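Local coordinates for DUF4785 domain-containing protein (Legionella pneumophila subsp. pneumophila, PDB 4KH9) that is of unknown function but binds calcium ions and is built of three DUF4785-family domains made largely of beta strands, at residues Pro77-Ser82 with Lys146-Tyr151; Arg200-Lys205 with Tyr239-Val244. All blocks are in the same frame, centred on the assembly; numbering follows the deposited sequence.

Contact 1: residues Pro77-Ser82 with Lys146-Tyr151; sequences PLQNKS and KYADAY
Gln79 OE1 takes the backbone N-H of Asp149 at 2.9 Å in a nearly straight bond that arrives from above the amide's carbonyl plane. The bond lies where two neighbouring strands of a four-stranded antiparallel sheet, 72-77 and 150-156, adjoin loops. The extended glutamine chain, with CG beside its backbone N (chi1 -72°), carries the amide across to Asp149. There NE2 adds a weak bond to Asp149 OD2, the amide and carboxylate planes turned 39° apart. Leu78 N donates to Ala150 O at 2.9 Å, just past the non-hydrogen-bonded pair Pro77-Tyr151, and Leu78 CD1 lies against Ala150 CB. Beyond the strand ends the two loops meet again at a single bridge between Ser82 and Tyr147, closed by Ala148 N to Ser82 O at 2.9 Å. Between these polar links, Pro77 CB packs on Ala148 CB at 3.5 Å, while Tyr151 CD2 comes within 3.7 Å of Pro77 CA and the ring reaches Ile83 and the helix 55-60. Its OH turns back to Ala148 O in a weak bond. Tyr147 OH is held by Asp142, and the ring's CD1 edge meets Ser82 OG in plane at 3.6 Å, the same hydroxyl weakly bonding Lys146 O.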
loop_
_atom_site.group_PDB
_atom_site.type_symbol
_atom_site.label_atom_id
_atom_site.label_comp_id
_atom_site.label_asym_id
_atom_site.label_seq_id
_atom_site.Cartn_x
_atom_site.Cartn_y
_atom_site.Cartn_z
ATOM N N PRO A 77 3.170 17.273 -15.393
ATOM C CA PRO A 77 4.637 17.433 -15.369
ATOM C C PRO A 77 5.198 16.996 -14.009
ATOM O O PRO A 77 4.526 17.143 -12.992
ATOM C CB PRO A 77 4.850 18.923 -15.651
ATOM C CG PRO A 77 3.557 19.590 -15.353
ATOM C CD PRO A 77 2.467 18.566 -15.224
ATOM N N LEU A 78 6.420 16.428 -14.004
ATOM C CA LEU A 78 7.072 15.947 -12.785
ATOM C C LEU A 78 7.993 17.020 -12.170
ATOM O O LEU A 78 8.597 16.788 -11.122
ATOM C CB LEU A 78 7.823 14.638 -13.057
ATOM C CG LEU A 78 6.889 13.456 -13.419
ATOM C CD1 LEU A 78 7.673 12.249 -13.835
ATOM C CD2 LEU A 78 5.958 13.106 -12.270
ATOM N N GLN A 79 8.032 18.209 -12.789
ATOM C CA GLN A 79 8.699 19.427 -12.329
ATOM C C GLN A 79 7.675 20.531 -12.285
ATOM O O GLN A 79 6.640 20.425 -12.946
ATOM C CB GLN A 79 9.879 19.821 -13.226
ATOM C CG GLN A 79 11.102 18.924 -13.115
ATOM C CD GLN A 79 12.158 19.326 -14.109
ATOM O OE1 GLN A 79 11.879 19.724 -15.252
ATOM N NE2 GLN A 79 13.404 19.243 -13.686
ATOM N N ASN A 80 7.927 21.585 -11.516
ATOM C CA ASN A 80 6.995 22.708 -11.445
ATOM C C ASN A 80 7.225 23.623 -12.678
ATOM O O ASN A 80 7.582 24.804 -12.563
ATOM C CB ASN A 80 7.163 23.448 -10.108
ATOM C CG ASN A 80 6.122 24.511 -9.852
ATOM O OD1 ASN A 80 4.950 24.401 -10.235
ATOM N ND2 ASN A 80 6.533 25.561 -9.168
ATOM N N LYS A 81 7.041 23.036 -13.876
ATOM C CA LYS A 81 7.215 23.714 -15.160
ATOM C C LYS A 81 6.024 23.385 -16.071
ATOM O O LYS A 81 5.183 22.535 -15.732
ATOM C CB LYS A 81 8.556 23.315 -15.806
ATOM C CG LYS A 81 9.784 23.786 -15.012
ATOM C CD LYS A 81 11.108 23.436 -15.696
ATOM C CE LYS A 81 11.560 24.389 -16.790
ATOM N NZ LYS A 81 12.313 25.549 -16.242
ATOM N N SER A 82 5.959 24.041 -17.225
ATOM C CA SER A 82 4.845 23.856 -18.144
ATOM C C SER A 82 4.944 22.568 -19.003
ATOM O O SER A 82 6.014 21.969 -19.173
ATOM C CB SER A 82 4.708 25.067 -19.057
ATOM O OG SER A 82 5.928 25.300 -19.740
ATOM N N LYS A 146 11.702 25.562 -21.340
ATOM C CA LYS A 146 10.668 25.978 -20.370
ATOM C C LYS A 146 9.743 24.820 -19.961
ATOM O O LYS A 146 9.016 24.918 -18.965
ATOM C CB LYS A 146 9.812 27.118 -20.970
ATOM C CG LYS A 146 10.520 28.486 -20.959
ATOM C CD LYS A 146 9.722 29.598 -21.687
ATOM C CE LYS A 146 8.413 30.040 -21.047
ATOM N NZ LYS A 146 8.609 30.744 -19.752
ATOM N N TYR A 147 9.749 23.736 -20.754
ATOM C CA TYR A 147 8.900 22.601 -20.473
ATOM C C TYR A 147 9.543 21.734 -19.424
ATOM O O TYR A 147 10.772 21.766 -19.253
ATOM C CB TYR A 147 8.614 21.788 -21.760
ATOM C CG TYR A 147 8.004 22.574 -22.919
ATOM C CD1 TYR A 147 7.093 23.601 -22.690
ATOM C CD2 TYR A 147 8.261 22.216 -24.236
ATOM C CE1 TYR A 147 6.514 24.305 -23.748
ATOM C CE2 TYR A 147 7.657 22.878 -25.298
ATOM C CZ TYR A 147 6.796 23.934 -25.051
ATOM O OH TYR A 147 6.200 24.571 -26.110
ATOM N N ALA A 148 8.725 20.958 -18.704
ATOM C CA ALA A 148 9.255 20.018 -17.725
ATOM C C ALA A 148 10.105 18.950 -18.422
ATOM O O ALA A 148 9.877 18.633 -19.591
ATOM C CB ALA A 148 8.110 19.358 -16.955
ATOM N N ASP A 149 11.089 18.415 -17.713
ATOM C CA ASP A 149 11.953 17.333 -18.207
ATOM C C ASP A 149 11.196 16.040 -18.403
ATOM O O ASP A 149 11.504 15.277 -19.320
ATOM C CB ASP A 149 13.071 17.055 -17.196
ATOM C CG ASP A 149 14.194 18.062 -17.123
ATOM O OD1 ASP A 149 14.245 18.966 -17.994
ATOM O OD2 ASP A 149 15.064 17.907 -16.240
ATOM N N ALA A 150 10.231 15.778 -17.497
ATOM C CA ALA A 150 9.505 14.526 -17.466
ATOM C C ALA A 150 8.044 14.709 -17.043
ATOM O O ALA A 150 7.640 15.751 -16.506
ATOM C CB ALA A 150 10.197 13.548 -16.533
ATOM N N TYR A 151 7.236 13.705 -17.395
ATOM C CA TYR A 151 5.791 13.683 -17.188
ATOM C C TYR A 151 5.320 12.342 -16.758
ATOM O O TYR A 151 5.931 11.346 -17.114
ATOM C CB TYR A 151 5.055 14.035 -18.528
ATOM C CG TYR A 151 5.584 15.292 -19.176
ATOM C CD1 TYR A 151 6.789 15.282 -19.883
ATOM C CD2 TYR A 151 4.959 16.522 -18.969
ATOM C CE1 TYR A 151 7.349 16.459 -20.383
ATOM C CE2 TYR A 151 5.511 17.706 -19.468
ATOM C CZ TYR A 151 6.709 17.666 -20.170
ATOM O OH TYR A 151 7.303 18.813 -20.631
#

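Contact 2: residues Arg200-Lys205 with Tyr239-Val244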
loop_
_atom_site.group_PDB
_atom_site.type_symbol
_atom_site.label_atom_id
_atom_site.label_comp_id
_atom_site.label_asym_id
_atom_site.label_seq_id
_atom_site.Cartn_x
_atom_site.Cartn_y
_atom_site.Cartn_z
ATOM N N ARG A 200 8.351 -4.389 -8.184
ATOM C CA ARG A 200 9.250 -3.962 -7.121
ATOM C C ARG A 200 8.456 -3.499 -5.943
ATOM O O ARG A 200 7.265 -3.266 -6.045
ATOM C CB ARG A 200 10.186 -2.829 -7.619
ATOM C CG ARG A 200 9.400 -1.550 -8.017
ATOM C CD ARG A 200 10.349 -0.461 -8.454
ATOM N NE ARG A 200 9.659 0.813 -8.665
ATOM C CZ ARG A 200 10.281 1.961 -8.922
ATOM N NH1 ARG A 200 11.607 2.001 -9.005
ATOM N NH2 ARG A 200 9.583 3.076 -9.097
ATOM N N LEU A 201 9.146 -3.291 -4.837
ATOM C CA LEU A 201 8.572 -2.780 -3.583
ATOM C C LEU A 201 9.153 -1.414 -3.355
ATOM O O LEU A 201 10.370 -1.257 -3.466
ATOM C CB LEU A 201 8.888 -3.738 -2.405
ATOM C CG LEU A 201 8.533 -5.211 -2.656
ATOM C CD1 LEU A 201 8.983 -6.103 -1.466
ATOM C CD2 LEU A 201 7.023 -5.374 -2.926
ATOM N N VAL A 202 8.297 -0.423 -3.065
ATOM C CA VAL A 202 8.732 0.963 -2.842
ATOM C C VAL A 202 8.338 1.373 -1.421
ATOM O O VAL A 202 7.176 1.304 -1.029
ATOM C CB VAL A 202 8.164 1.947 -3.923
ATOM C CG1 VAL A 202 8.744 3.351 -3.731
ATOM C CG2 VAL A 202 8.483 1.459 -5.342
ATOM N N GLY A 203 9.331 1.799 -0.669
ATOM C CA GLY A 203 9.181 2.230 0.710
ATOM C C GLY A 203 8.894 3.709 0.867
ATOM O O GLY A 203 9.076 4.472 -0.080
ATOM N N PRO A 204 8.473 4.129 2.080
ATOM C CA PRO A 204 8.124 5.550 2.316
ATOM C C PRO A 204 9.235 6.551 2.021
ATOM O O PRO A 204 8.910 7.684 1.696
ATOM C CB PRO A 204 7.810 5.592 3.809
ATOM C CG PRO A 204 7.413 4.216 4.150
ATOM C CD PRO A 204 8.186 3.300 3.271
ATOM N N LYS A 205 10.512 6.156 2.129
ATOM C CA LYS A 205 11.633 7.057 1.827
ATOM C C LYS A 205 12.100 6.903 0.378
ATOM O O LYS A 205 13.107 7.493 -0.013
ATOM C CB LYS A 205 12.817 6.811 2.784
ATOM C CG LYS A 205 12.559 7.141 4.270
ATOM C CD LYS A 205 12.480 8.651 4.582
ATOM C CE LYS A 205 12.272 8.940 6.053
ATOM N NZ LYS A 205 13.466 8.599 6.878
ATOM N N TYR A 239 4.496 -0.047 -0.973
ATOM C CA TYR A 239 3.716 -0.436 -2.120
ATOM C C TYR A 239 4.455 -1.423 -2.970
ATOM O O TYR A 239 5.668 -1.338 -3.160
ATOM C CB TYR A 239 3.312 0.790 -3.014
ATOM C CG TYR A 239 2.208 1.624 -2.421
ATOM C CD1 TYR A 239 2.487 2.629 -1.492
ATOM C CD2 TYR A 239 0.870 1.353 -2.707
ATOM C CE1 TYR A 239 1.462 3.351 -0.874
ATOM C CE2 TYR A 239 -0.160 2.084 -2.112
ATOM C CZ TYR A 239 0.143 3.063 -1.176
ATOM O OH TYR A 239 -0.856 3.785 -0.577
ATOM N N LEU A 240 3.702 -2.373 -3.453
ATOM C CA LEU A 240 4.045 -3.266 -4.529
ATOM C C LEU A 240 3.684 -2.528 -5.812
ATOM O O LEU A 240 2.545 -2.071 -5.937
ATOM C CB LEU A 240 3.320 -4.620 -4.417
ATOM C CG LEU A 240 3.335 -5.485 -5.697
ATOM C CD1 LEU A 240 4.774 -5.952 -6.028
ATOM C CD2 LEU A 240 2.369 -6.664 -5.593
ATOM N N GLU A 241 4.658 -2.345 -6.723
ATOM C CA GLU A 241 4.427 -1.699 -8.028
ATOM C C GLU A 241 4.745 -2.684 -9.119
ATOM O O GLU A 241 5.829 -3.277 -9.107
ATOM C CB GLU A 241 5.314 -0.435 -8.226
ATOM C CG GLU A 241 5.138 0.709 -7.247
ATOM C CD GLU A 241 5.897 1.953 -7.682
ATOM O OE1 GLU A 241 6.935 1.826 -8.377
ATOM O OE2 GLU A 241 5.467 3.062 -7.292
ATOM N N THR A 242 3.837 -2.894 -10.026
ATOM C CA THR A 242 4.109 -3.821 -11.112
ATOM C C THR A 242 3.639 -3.226 -12.437
ATOM O O THR A 242 2.669 -2.450 -12.485
ATOM C CB THR A 242 3.511 -5.218 -10.850
ATOM O OG1 THR A 242 3.762 -6.057 -11.980
ATOM C CG2 THR A 242 2.043 -5.186 -10.564
ATOM N N ASP A 243 4.326 -3.641 -13.510
ATOM C CA ASP A 243 4.086 -3.230 -14.887
ATOM C C ASP A 243 4.141 -4.454 -15.760
ATOM O O ASP A 243 5.077 -5.251 -15.670
ATOM C CB ASP A 243 5.116 -2.161 -15.334
ATOM C CG ASP A 243 4.672 -1.235 -16.460
ATOM O OD1 ASP A 243 3.509 -1.384 -16.952
ATOM O OD2 ASP A 243 5.472 -0.356 -16.852
ATOM N N VAL A 244 3.087 -4.654 -16.547
ATOM C CA VAL A 244 2.974 -5.811 -17.417
ATOM C C VAL A 244 2.683 -5.343 -18.879
ATOM O O VAL A 244 1.829 -4.463 -19.109
ATOM C CB VAL A 244 1.854 -6.725 -16.863
ATOM C CG1 VAL A 244 1.488 -7.839 -17.827
ATOM C CG2 VAL A 244 2.236 -7.303 -15.490
#
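Strand 200-202 runs antiparallel to strand 239-244, with the hydrogen-bonded pairs Arg200-Glu241 and Val202-Tyr239, each closed by two backbone bonds, flanking the non-hydrogen-bonded pair Leu201-Leu240, and with the straightest of these bonds, from Glu241 N to Arg200 O, measuring 2.8 Å.

Arg200, Val202, Tyr239 and Glu241 place their side chains on one face of the sheet. Arg200 and Glu241 lie side by side and point the same way, joined by a salt bridge that doubles the backbone link of the same pair. Arg200 NE reaches Glu241 OE1 at 2.9 Å and NH2 reaches that same oxygen at 3.0 Å, so one carboxylate oxygen is gripped twice along the guanidinium edge. The oxygen sits in the guanidinium plane, but the carboxylate is turned 34° from it: OE1 offers its syn lone pair to NH2, whereas NE meets it on the anti side, 27° out of the carboxylate plane. Arg200 CG stands between its backbone N and carbonyl carbon (chi1 63°), and the chain then runs extended to NE, which carries the guanidinium alongside the glutamate. Val202 CG2 presses against Glu241 from across, 3.5 Å from its CD, giving the carboxylate an apolar neighbour beside its charged one.

Leu201 and Leu240 turn to the other face, where Leu201 CD2 meets Leu240 CD1 at 3.9 Å. Both are buried there: Leu201 also touches Leu179 and Phe261, and Leu240 touches Ala181. A largely polar, solvent-facing side backed by a buried apolar one is the two-sided pattern of a strand pair in a beta sandwich, consistent with an immunoglobulin-like E-set fold for this central domain.

Contact 1 and contact 2 belong to successive domains of one chain, the first in the N-terminal domain and the second in the central one. Contact 1 is complete within the chain before the first strand of contact 2 begins. Their centres are 23 Å apart and their nearest atoms about 10 Å, so the two do not touch. Contact 1 lies toward the surface, away from the calcium sites. Contact 2 is nearer to calcium: the Arg200 side chain is about 13 Å from a bound ion and about 7 Å from the side chain of Asp198, a calcium-site residue whose ion is not bound to this chain here. Backbone hydrogen bonding of Asp243 with Asp198 ties strand 239-244 directly to that residue.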